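PDB 7CNE: sphingomyelinase C from Streptomyces griseocarneus, which belongs to the endonuclease/exonuclease/phosphatase family of the DNase I-like clan and folds as a sandwich of two mixed beta-sheets. Local coordinates for residues A[8-13]-A[142-147]; A[102-107]-A[133-138]; A[147-152]-A[172-177]; A[249-252]-A[257-260]. One frame throughout, in Å; residues are numbered along the deposited sequence.

From the N terminus, 8-13 leads into strand 12-19 of one sheet and meets 142-147 of the other after 128 intervening residues, so contact 1 closes the longest loop. Contact 2, 102-107 with 133-138, closes and finishes within that loop and joins the same two sheets, its centre about 9 Å from that of contact 1. Contact 3 follows in series: it shares V147 with contact 1 and lays helix 162-180 on strand 142-150. Contact 4 is a short local closure, 249-252 with 257-260, where the chain passes from one sheet to the other. A salt bridge, D175 OD1 to R252 NH2 at 2.8 Å, ties contact 3 to contact 4.

Contact 1. Residues A[8-13]-A[142-147]; sequences PSLKVL and TRVHVV
P8 and L10 meet T142 and V144 through side chains alone, and the three pairs differ in how they face each other. The proline ring lies aslant to the threonine, with P8 CD 3.6 Å from T142 CG2 and the ring's CG also near that methyl. T142 can present the methyl because its OG1 stands anti to the backbone N (chi1 -168°), which leaves CG2 flanked by both backbone neighbours of CA. The proline ring and V144 point past each other in opposite senses, P8 CG 3.9 Å from V144 CG2. The other valine branch is used differently: L10 and V144 point at one another end to end, L10 CD1 to V144 CG1 at 3.9 Å. V144 thus divides its two methyls between two partners, CG2 to the proline and CG1 to the leucine. L10 and V144 are buried, whereas P8 and T142 are partly exposed, so the contact runs from the interior toward the surface. P8 O accepts a hydrogen bond from Q188 NE2, and V144 also packs on Q188 and M190 of the adjacent strand 188-192. The lead-in to strand 12-19 of one sheet thus packs its P8 and L10 on strand 142-150 of the other, at the edge of the interface between the two sheets of the DNase I-like sandwich.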
loop_
_atom_site.group_PDB
_atom_site.type_symbol
_atom_site.label_atom_id
_atom_site.label_comp_id
_atom_site.label_asym_id
_atom_site.label_seq_id
_atom_site.Cartn_x
_atom_site.Cartn_y
_atom_site.Cartn_z
ATOM N N PRO A 8 0.826 18.866 11.749
ATOM C CA PRO A 8 -0.241 18.056 12.349
ATOM C C PRO A 8 0.126 16.576 12.394
ATOM O O PRO A 8 0.648 16.007 11.430
ATOM C CB PRO A 8 -1.450 18.326 11.443
ATOM C CG PRO A 8 -0.846 18.790 10.135
ATOM C CD PRO A 8 0.385 19.555 10.525
ATOM N N SER A 9 -0.154 15.958 13.535
ATOM C CA SER A 9 0.265 14.592 13.827
ATOM C C SER A 9 -0.833 13.624 13.382
ATOM O O SER A 9 -1.920 13.597 13.970
ATOM C CB SER A 9 0.555 14.452 15.314
ATOM O OG SER A 9 1.084 13.183 15.613
ATOM N N LEU A 10 -0.548 12.826 12.358
ATOM C CA LEU A 10 -1.536 11.965 11.722
ATOM C C LEU A 10 -1.228 10.490 11.964
ATOM O O LEU A 10 -0.066 10.088 12.076
ATOM C CB LEU A 10 -1.600 12.211 10.202
ATOM C CG LEU A 10 -2.115 13.545 9.648
ATOM C CD1 LEU A 10 -2.406 13.406 8.148
ATOM C CD2 LEU A 10 -3.362 13.993 10.392
ATOM N N LYS A 11 -2.291 9.688 12.010
ATOM C CA LYS A 11 -2.209 8.236 12.113
ATOM C C LYS A 11 -2.460 7.641 10.733
ATOM O O LYS A 11 -3.513 7.891 10.140
ATOM C CB LYS A 11 -3.257 7.724 13.098
ATOM C CG LYS A 11 -2.894 6.480 13.872
ATOM C CD LYS A 11 -3.527 6.568 15.262
ATOM C CE LYS A 11 -2.987 5.496 16.180
ATOM N NZ LYS A 11 -4.003 4.436 16.471
ATOM N N VAL A 12 -1.516 6.852 10.222
ATOM C CA VAL A 12 -1.605 6.377 8.838
ATOM C C VAL A 12 -1.511 4.858 8.805
ATOM O O VAL A 12 -0.547 4.277 9.322
ATOM C CB VAL A 12 -0.520 7.004 7.947
ATOM C CG1 VAL A 12 -0.652 6.477 6.510
ATOM C CG2 VAL A 12 -0.641 8.545 7.983
ATOM N N LEU A 13 -2.512 4.221 8.195
ATOM C CA LEU A 13 -2.525 2.775 7.986
ATOM C C LEU A 13 -2.113 2.448 6.557
ATOM O O LEU A 13 -2.602 3.065 5.607
ATOM C CB LEU A 13 -3.917 2.196 8.264
ATOM C CG LEU A 13 -4.236 0.792 7.742
ATOM C CD1 LEU A 13 -3.483 -0.289 8.543
ATOM C CD2 LEU A 13 -5.744 0.533 7.780
ATOM N N THR A 142 -3.265 23.427 7.420
ATOM C CA THR A 142 -2.113 23.313 6.532
ATOM C C THR A 142 -2.302 22.088 5.642
ATOM O O THR A 142 -3.368 21.464 5.629
ATOM C CB THR A 142 -0.810 23.269 7.338
ATOM O OG1 THR A 142 0.304 23.430 6.449
ATOM C CG2 THR A 142 -0.676 21.953 8.096
ATOM N N ARG A 143 -1.267 21.751 4.882
ATOM C CA ARG A 143 -1.337 20.681 3.904
ATOM C C ARG A 143 -0.422 19.540 4.308
ATOM O O ARG A 143 0.651 19.761 4.879
ATOM C CB ARG A 143 -0.959 21.182 2.509
ATOM C CG ARG A 143 -1.946 22.174 1.940
ATOM C CD ARG A 143 -1.390 22.811 0.681
ATOM N NE ARG A 143 -2.431 23.494 -0.077
ATOM C CZ ARG A 143 -2.281 23.917 -1.328
ATOM N NH1 ARG A 143 -1.130 23.715 -1.958
ATOM N NH2 ARG A 143 -3.279 24.536 -1.948
ATOM N N VAL A 144 -0.861 18.320 4.011
ATOM C CA VAL A 144 -0.078 17.107 4.218
ATOM C C VAL A 144 -0.098 16.329 2.909
ATOM O O VAL A 144 -1.165 16.150 2.308
ATOM C CB VAL A 144 -0.647 16.259 5.373
ATOM C CG1 VAL A 144 0.042 14.908 5.440
ATOM C CG2 VAL A 144 -0.510 17.016 6.700
ATOM N N HIS A 145 1.070 15.877 2.463
ATOM C CA HIS A 145 1.210 15.189 1.187
ATOM C C HIS A 145 1.440 13.709 1.442
ATOM O O HIS A 145 2.275 13.340 2.278
ATOM C CB HIS A 145 2.365 15.779 0.365
ATOM C CG HIS A 145 2.286 17.263 0.203
ATOM N ND1 HIS A 145 2.006 17.865 -1.006
ATOM C CD2 HIS A 145 2.418 18.265 1.105
ATOM C CE1 HIS A 145 1.978 19.175 -0.845
ATOM N NE2 HIS A 145 2.221 19.444 0.427
ATOM N N VAL A 146 0.705 12.861 0.725
ATOM C CA VAL A 146 0.828 11.416 0.867
ATOM C C VAL A 146 1.002 10.813 -0.513
ATOM O O VAL A 146 0.236 11.130 -1.427
ATOM C CB VAL A 146 -0.395 10.795 1.572
ATOM C CG1 VAL A 146 -0.233 9.279 1.676
ATOM C CG2 VAL A 146 -0.575 11.395 2.949
ATOM N N VAL A 147 2.008 9.952 -0.665
ATOM C CA VAL A 147 2.127 9.065 -1.820
ATOM C C VAL A 147 1.798 7.660 -1.341
ATOM O O VAL A 147 2.417 7.160 -0.395
ATOM C CB VAL A 147 3.529 9.109 -2.451
ATOM C CG1 VAL A 147 3.630 8.093 -3.620
ATOM C CG2 VAL A 147 3.878 10.529 -2.913
#

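Contact 2. Residues A[102-107]-A[133-138]; sequences VTVLSK and AYVVLN
In the interior of the two-sheet sandwich, strand 103-106 of one sheet faces residues 133-138 of strand 131-139 in the other. The axes of these short segments approach to 8.0 Å with their directions 19° apart, nearly parallel, a spacing that leaves room for side chains between the backbones. V104 supplies the apolar centre by splitting its branches: V104 CG2 meets A133 CB at 4.1 Å, while V104 CG1 meets V135 CG2, likewise at 4.1 Å. The first of these methyls is anti to the carbonyl carbon and the second anti to the backbone N (chi1 178°), which spreads them toward two successive inward residues of the facing strand. V104 and V135 meet at a slant. Two residues further along, S106 approaches L137 through its hydroxyl and CB. The oxygen S106 OG sits 3.5 Å from L137 CD2 and 3.7 Å from L137 CD1, near both ends of the leucine fork, and S106 CB is 3.9 Å from L137 CD2. The hydroxyl is nevertheless satisfied in this buried place, since it hydrogen-bonds W108 O just beyond the strand. V48 of strand 48-54 touches both V104 and L137, adding a neighbouring strand to the same apolar layer. Alternate residues on each strand, V104 and S106 against A133, V135 and L137, turn inward, the pattern typical of the core between two stacked sheets in the DNase I-like fold.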
loop_
_atom_site.group_PDB
_atom_site.type_symbol
_atom_site.label_atom_id
_atom_site.label_comp_id
_atom_site.label_asym_id
_atom_site.label_seq_id
_atom_site.Cartn_x
_atom_site.Cartn_y
_atom_site.Cartn_z
ATOM N N VAL A 102 -4.046 0.270 -5.914
ATOM C CA VAL A 102 -3.790 1.214 -4.827
ATOM C C VAL A 102 -4.922 2.231 -4.749
ATOM O O VAL A 102 -5.301 2.832 -5.765
ATOM C CB VAL A 102 -2.433 1.918 -5.015
ATOM C CG1 VAL A 102 -2.266 3.037 -4.004
ATOM C CG2 VAL A 102 -1.300 0.904 -4.876
ATOM N N THR A 103 -5.439 2.459 -3.536
ATOM C CA THR A 103 -6.341 3.577 -3.295
ATOM C C THR A 103 -6.020 4.208 -1.938
ATOM O O THR A 103 -5.530 3.539 -1.024
ATOM C CB THR A 103 -7.823 3.125 -3.364
ATOM O OG1 THR A 103 -8.684 4.246 -3.129
ATOM C CG2 THR A 103 -8.100 2.057 -2.326
ATOM N N VAL A 104 -6.273 5.510 -1.825
ATOM C CA VAL A 104 -6.007 6.274 -0.609
ATOM C C VAL A 104 -7.327 6.821 -0.093
ATOM O O VAL A 104 -8.065 7.469 -0.844
ATOM C CB VAL A 104 -5.019 7.436 -0.847
ATOM C CG1 VAL A 104 -4.811 8.229 0.446
ATOM C CG2 VAL A 104 -3.688 6.922 -1.401
ATOM N N LEU A 105 -7.600 6.582 1.195
ATOM C CA LEU A 105 -8.808 7.030 1.880
ATOM C C LEU A 105 -8.411 7.968 3.012
ATOM O O LEU A 105 -7.401 7.745 3.696
ATOM C CB LEU A 105 -9.610 5.840 2.456
ATOM C CG LEU A 105 -9.559 4.514 1.681
ATOM C CD1 LEU A 105 -10.272 3.359 2.434
ATOM C CD2 LEU A 105 -10.140 4.675 0.284
ATOM N N SER A 106 -9.213 9.001 3.234
ATOM C CA SER A 106 -8.805 10.055 4.146
ATOM C C SER A 106 -9.996 10.592 4.919
ATOM O O SER A 106 -11.055 10.847 4.340
ATOM C CB SER A 106 -8.126 11.192 3.371
ATOM O OG SER A 106 -7.774 12.246 4.236
ATOM N N LYS A 107 -9.798 10.762 6.226
ATOM C CA LYS A 107 -10.727 11.503 7.069
ATOM C C LYS A 107 -10.756 12.986 6.706
ATOM O O LYS A 107 -11.780 13.656 6.897
ATOM C CB LYS A 107 -10.317 11.288 8.535
ATOM C CG LYS A 107 -10.946 12.217 9.537
ATOM C CD LYS A 107 -10.473 11.889 10.942
ATOM C CE LYS A 107 -11.150 12.801 11.945
ATOM N NZ LYS A 107 -10.686 12.486 13.314
ATOM N N ALA A 133 -0.383 6.860 -6.131
ATOM C CA ALA A 133 -1.320 7.959 -5.987
ATOM C C ALA A 133 -0.655 9.056 -5.174
ATOM O O ALA A 133 0.043 8.775 -4.199
ATOM C CB ALA A 133 -2.605 7.505 -5.290
ATOM N N TYR A 134 -0.882 10.304 -5.573
ATOM C CA TYR A 134 -0.388 11.472 -4.850
ATOM C C TYR A 134 -1.585 12.272 -4.375
ATOM O O TYR A 134 -2.394 12.707 -5.197
ATOM C CB TYR A 134 0.493 12.340 -5.745
ATOM C CG TYR A 134 0.880 13.676 -5.153
ATOM C CD1 TYR A 134 1.766 13.750 -4.082
ATOM C CD2 TYR A 134 0.400 14.868 -5.694
ATOM C CE1 TYR A 134 2.150 14.960 -3.551
ATOM C CE2 TYR A 134 0.771 16.097 -5.153
ATOM C CZ TYR A 134 1.646 16.130 -4.085
ATOM O OH TYR A 134 2.044 17.334 -3.549
ATOM N N VAL A 135 -1.701 12.476 -3.063
ATOM C CA VAL A 135 -2.800 13.261 -2.519
ATOM C C VAL A 135 -2.245 14.378 -1.652
ATOM O O VAL A 135 -1.256 14.196 -0.934
ATOM C CB VAL A 135 -3.815 12.409 -1.721
ATOM C CG1 VAL A 135 -4.351 11.316 -2.593
ATOM C CG2 VAL A 135 -3.203 11.844 -0.451
ATOM N N VAL A 136 -2.874 15.545 -1.754
ATOM C CA VAL A 136 -2.634 16.673 -0.865
ATOM C C VAL A 136 -3.862 16.789 0.017
ATOM O O VAL A 136 -4.974 16.974 -0.489
ATOM C CB VAL A 136 -2.397 17.982 -1.633
ATOM C CG1 VAL A 136 -2.181 19.132 -0.640
ATOM C CG2 VAL A 136 -1.209 17.848 -2.571
ATOM N N LEU A 137 -3.670 16.656 1.325
ATOM C CA LEU A 137 -4.757 16.769 2.286
ATOM C C LEU A 137 -4.705 18.110 3.001
ATOM O O LEU A 137 -3.628 18.651 3.260
ATOM C CB LEU A 137 -4.686 15.647 3.319
ATOM C CG LEU A 137 -4.466 14.246 2.732
ATOM C CD1 LEU A 137 -4.221 13.258 3.850
ATOM C CD2 LEU A 137 -5.655 13.812 1.859
ATOM N N ASN A 138 -5.887 18.626 3.345
ATOM C CA ASN A 138 -6.019 19.812 4.183
ATOM C C ASN A 138 -6.339 19.367 5.609
ATOM O O ASN A 138 -7.409 18.804 5.864
ATOM C CB ASN A 138 -7.099 20.746 3.647
ATOM C CG ASN A 138 -6.982 22.124 4.231
ATOM O OD1 ASN A 138 -7.494 22.401 5.326
ATOM N ND2 ASN A 138 -6.262 22.989 3.535
#

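Contact 3. Residues A[147-152]-A[172-177]; sequences VGTHAQ and RQIDAF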
loop_
_atom_site.group_PDB
_atom_site.type_symbol
_atom_site.label_atom_id
_atom_site.label_comp_id
_atom_site.label_asym_id
_atom_site.label_seq_id
_atom_site.Cartn_x
_atom_site.Cartn_y
_atom_site.Cartn_z
ATOM N N VAL A 147 2.008 9.952 -0.665
ATOM C CA VAL A 147 2.127 9.065 -1.820
ATOM C C VAL A 147 1.798 7.660 -1.341
ATOM O O VAL A 147 2.417 7.160 -0.395
ATOM C CB VAL A 147 3.529 9.109 -2.451
ATOM C CG1 VAL A 147 3.630 8.093 -3.620
ATOM C CG2 VAL A 147 3.878 10.529 -2.913
ATOM N N GLY A 148 0.827 7.024 -1.979
ATOM C CA GLY A 148 0.458 5.649 -1.670
ATOM C C GLY A 148 0.853 4.778 -2.846
ATOM O O GLY A 148 0.635 5.154 -3.998
ATOM N N THR A 149 1.440 3.618 -2.566
ATOM C CA THR A 149 1.934 2.815 -3.676
ATOM C C THR A 149 2.050 1.351 -3.276
ATOM O O THR A 149 1.836 0.960 -2.122
ATOM C CB THR A 149 3.285 3.343 -4.190
ATOM O OG1 THR A 149 3.570 2.769 -5.474
ATOM C CG2 THR A 149 4.417 2.987 -3.228
ATOM N N HIS A 150 2.361 0.550 -4.288
ATOM C CA HIS A 150 2.688 -0.863 -4.165
ATOM C C HIS A 150 3.838 -1.076 -5.144
ATOM O O HIS A 150 3.620 -1.054 -6.355
ATOM C CB HIS A 150 1.475 -1.731 -4.515
ATOM C CG HIS A 150 1.697 -3.198 -4.324
ATOM N ND1 HIS A 150 0.794 -4.146 -4.763
ATOM C CD2 HIS A 150 2.706 -3.883 -3.731
ATOM C CE1 HIS A 150 1.245 -5.352 -4.461
ATOM N NE2 HIS A 150 2.399 -5.220 -3.829
ATOM N N ALA A 151 5.052 -1.231 -4.636
ATOM C CA ALA A 151 6.239 -1.262 -5.481
ATOM C C ALA A 151 6.462 -2.655 -6.083
ATOM O O ALA A 151 5.784 -3.632 -5.749
ATOM C CB ALA A 151 7.472 -0.811 -4.687
ATOM N N GLN A 152 7.426 -2.724 -7.002
ATOM C CA GLN A 152 7.686 -3.931 -7.786
ATOM C C GLN A 152 7.845 -5.177 -6.912
ATOM O O GLN A 152 8.636 -5.194 -5.967
ATOM C CB GLN A 152 8.951 -3.718 -8.622
ATOM C CG GLN A 152 9.497 -4.985 -9.298
ATOM C CD GLN A 152 8.634 -5.417 -10.453
ATOM O OE1 GLN A 152 8.296 -4.605 -11.303
ATOM N NE2 GLN A 152 8.259 -6.700 -10.489
ATOM N N ARG A 172 13.013 6.171 -7.058
ATOM C CA ARG A 172 13.577 7.421 -7.580
ATOM C C ARG A 172 12.576 8.175 -8.451
ATOM O O ARG A 172 12.600 9.412 -8.493
ATOM C CB ARG A 172 14.874 7.148 -8.348
ATOM C CG ARG A 172 16.021 6.740 -7.422
ATOM C CD ARG A 172 17.386 6.740 -8.117
ATOM N NE ARG A 172 18.338 5.921 -7.378
ATOM C CZ ARG A 172 19.530 5.545 -7.827
ATOM N NH1 ARG A 172 19.945 5.907 -9.043
ATOM N NH2 ARG A 172 20.304 4.792 -7.051
ATOM N N GLN A 173 11.680 7.464 -9.138
ATOM C CA GLN A 173 10.634 8.151 -9.888
ATOM C C GLN A 173 9.710 8.923 -8.953
ATOM O O GLN A 173 9.292 10.047 -9.263
ATOM C CB GLN A 173 9.830 7.154 -10.730
ATOM C CG GLN A 173 8.787 7.854 -11.630
ATOM C CD GLN A 173 7.846 6.895 -12.365
ATOM O OE1 GLN A 173 8.072 5.686 -12.412
ATOM N NE2 GLN A 173 6.791 7.446 -12.951
ATOM N N ILE A 174 9.372 8.325 -7.807
ATOM C CA ILE A 174 8.563 9.005 -6.799
ATOM C C ILE A 174 9.311 10.221 -6.270
ATOM O O ILE A 174 8.756 11.323 -6.167
ATOM C CB ILE A 174 8.198 8.026 -5.668
ATOM C CG1 ILE A 174 7.174 6.999 -6.156
ATOM C CG2 ILE A 174 7.689 8.778 -4.406
ATOM C CD1 ILE A 174 7.067 5.793 -5.263
ATOM N N ASP A 175 10.590 10.035 -5.936
ATOM C CA ASP A 175 11.426 11.143 -5.477
ATOM C C ASP A 175 11.456 12.278 -6.497
ATOM O O ASP A 175 11.317 13.458 -6.141
ATOM C CB ASP A 175 12.842 10.630 -5.184
ATOM C CG ASP A 175 13.832 11.754 -4.896
ATOM O OD1 ASP A 175 13.597 12.556 -3.963
ATOM O OD2 ASP A 175 14.847 11.829 -5.621
ATOM N N ALA A 176 11.629 11.942 -7.778
ATOM C CA ALA A 176 11.701 12.988 -8.793
ATOM C C ALA A 176 10.359 13.693 -8.942
ATOM O O ALA A 176 10.304 14.922 -9.093
ATOM C CB ALA A 176 12.168 12.391 -10.123
ATOM N N PHE A 177 9.265 12.932 -8.876
ATOM C CA PHE A 177 7.930 13.524 -8.908
ATOM C C PHE A 177 7.738 14.512 -7.758
ATOM O O PHE A 177 7.244 15.631 -7.955
ATOM C CB PHE A 177 6.876 12.405 -8.861
ATOM C CG PHE A 177 5.454 12.904 -8.731
ATOM C CD1 PHE A 177 4.683 13.125 -9.857
ATOM C CD2 PHE A 177 4.894 13.140 -7.482
ATOM C CE1 PHE A 177 3.376 13.589 -9.749
ATOM C CE2 PHE A 177 3.583 13.611 -7.358
ATOM C CZ PHE A 177 2.822 13.831 -8.491
#
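This is a buried helix-on-sheet contact inside a beta-alpha-beta unit: strand 142-150 leads through helix 162-180 to strand 188-192, and the helix packs back on the strand it came from. One helix residue, I174, makes the touches on its side. I174 CG2 lies 4.2 Å from V147 CG1, the two side chains meeting at a slant. V147 CG1 is anti to its nitrogen (chi1 177°); in I174 CG2 takes that place, because chi1 of -71° puts the CG1 arm beside the nitrogen. That arm extends along the strand, bringing I174 CD1 to 4.4 Å from T149 CG2, a looser approach. V147 and T149 are alternate strand residues on the same sheet surface, so I174 bridges them from above with two different methyls. T149 turns its methyl to the isoleucine while its OG1 hydrogen-bonds G131 O. The touching residues are all buried, whereas R172 points away and forms a salt bridge with D210. Further along, F177 stands edge-to-face with both Y134 and F132 of the adjacent strand 131-139, and F132 also touches V147, T149 and I174. The helix therefore rests over two neighbouring strands, 131-139 and 142-150, on the outer surface of the sheet, and the next strand of the unit, 188-192, runs parallel beside 142-150 and bonds to it through the backbone.

Contact 4. Residues A[249-252]-A[257-260]; sequences VLHR and RPAG
R257 lays its aliphatic chain across the H251 imidazole. At the start, R257 CB stands 3.5 Å from the ring centroid and 16° off the ring normal, a CH-pi contact over one face, with R257 CB to H251 ND1 also 3.5 Å. The torsion then sets the direction: chi1 of 69° tucks CG over the backbone, and from there the chain runs extended to NE. R257 CD passes the histidine's root, 3.8 Å from H251 CB. At the tip the guanidinium has left the ring, the two planes 36° apart, and turns to water 1: R257 NH1 donates to it at 2.9 Å, in the guanidinium plane, and the water in turn donates to R252 O at 2.6 Å. The tip is thus linked back to the backbone of R252 through one water. P258 adds a second touch, its CD 3.6 Å from H251 NE2, with the two side chains at about a right angle. W261 meets the same histidine ring edge-to-face. Together these contacts hold a short connection that carries the chain from outermost strand 247-251 of one sheet to strand 261-265 of the other, as part of the two-sheet DNase I-like sandwich.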
loop_
_atom_site.group_PDB
_atom_site.type_symbol
_atom_site.label_atom_id
_atom_site.label_comp_id
_atom_site.label_asym_id
_atom_site.label_seq_id
_atom_site.Cartn_x
_atom_site.Cartn_y
_atom_site.Cartn_z
ATOM N N VAL A 249 5.373 3.405 6.357
ATOM C CA VAL A 249 4.934 4.794 6.190
ATOM C C VAL A 249 6.094 5.662 6.650
ATOM O O VAL A 249 6.388 5.719 7.849
ATOM C CB VAL A 249 3.666 5.127 6.986
ATOM C CG1 VAL A 249 3.195 6.582 6.694
ATOM C CG2 VAL A 249 2.553 4.109 6.717
ATOM N N LEU A 250 6.753 6.338 5.712
ATOM C CA LEU A 250 8.002 7.039 6.003
ATOM C C LEU A 250 7.944 8.473 5.494
ATOM O O LEU A 250 7.501 8.727 4.368
ATOM C CB LEU A 250 9.206 6.314 5.376
ATOM C CG LEU A 250 9.470 4.892 5.886
ATOM C CD1 LEU A 250 10.551 4.165 5.050
ATOM C CD2 LEU A 250 9.848 4.915 7.364
ATOM N N HIS A 251 8.412 9.401 6.324
ATOM C CA HIS A 251 8.489 10.806 5.962
ATOM C C HIS A 251 9.661 11.068 5.019
ATOM O O HIS A 251 10.603 10.275 4.908
ATOM C CB HIS A 251 8.619 11.671 7.213
ATOM C CG HIS A 251 7.359 11.745 8.007
ATOM N ND1 HIS A 251 6.388 12.693 7.768
ATOM C CD2 HIS A 251 6.889 10.968 9.012
ATOM C CE1 HIS A 251 5.384 12.510 8.606
ATOM N NE2 HIS A 251 5.661 11.469 9.369
ATOM N N ARG A 252 9.588 12.210 4.342
ATOM C CA ARG A 252 10.600 12.641 3.383
ATOM C C ARG A 252 11.659 13.497 4.068
ATOM O O ARG A 252 11.334 14.375 4.874
ATOM C CB ARG A 252 9.934 13.443 2.262
ATOM C CG ARG A 252 10.855 13.895 1.153
ATOM C CD ARG A 252 10.025 14.231 -0.084
ATOM N NE ARG A 252 10.815 14.803 -1.165
ATOM C CZ ARG A 252 11.434 14.100 -2.109
ATOM N NH1 ARG A 252 11.369 12.773 -2.117
ATOM N NH2 ARG A 252 12.124 14.733 -3.049
ATOM N N ARG A 257 8.036 16.843 10.230
ATOM C CA ARG A 257 7.465 15.555 10.598
ATOM C C ARG A 257 7.358 15.508 12.110
ATOM O O ARG A 257 8.078 16.234 12.800
ATOM C CB ARG A 257 8.326 14.393 10.074
ATOM C CG ARG A 257 9.690 14.251 10.762
ATOM C CD ARG A 257 10.377 12.960 10.295
ATOM N NE ARG A 257 11.639 12.698 10.984
ATOM C CZ ARG A 257 12.825 13.108 10.545
ATOM N NH1 ARG A 257 12.909 13.798 9.414
ATOM N NH2 ARG A 257 13.929 12.821 11.231
ATOM N N PRO A 258 6.452 14.698 12.657
ATOM C CA PRO A 258 6.396 14.554 14.115
ATOM C C PRO A 258 7.621 13.825 14.656
ATOM O O PRO A 258 8.192 12.938 14.015
ATOM C CB PRO A 258 5.115 13.737 14.349
ATOM C CG PRO A 258 4.312 13.887 13.073
ATOM C CD PRO A 258 5.348 13.982 11.993
ATOM N N ALA A 259 8.023 14.209 15.863
ATOM C CA ALA A 259 9.082 13.474 16.529
ATOM C C ALA A 259 8.564 12.114 16.986
ATOM O O ALA A 259 7.366 11.919 17.223
ATOM C CB ALA A 259 9.621 14.269 17.723
ATOM N N GLY A 260 9.485 11.163 17.102
ATOM C CA GLY A 260 9.103 9.846 17.577
ATOM C C GLY A 260 8.149 9.138 16.643
ATOM O O GLY A 260 7.208 8.474 17.099
HETATM O O HOH W 1 10.956 14.512 7.426
#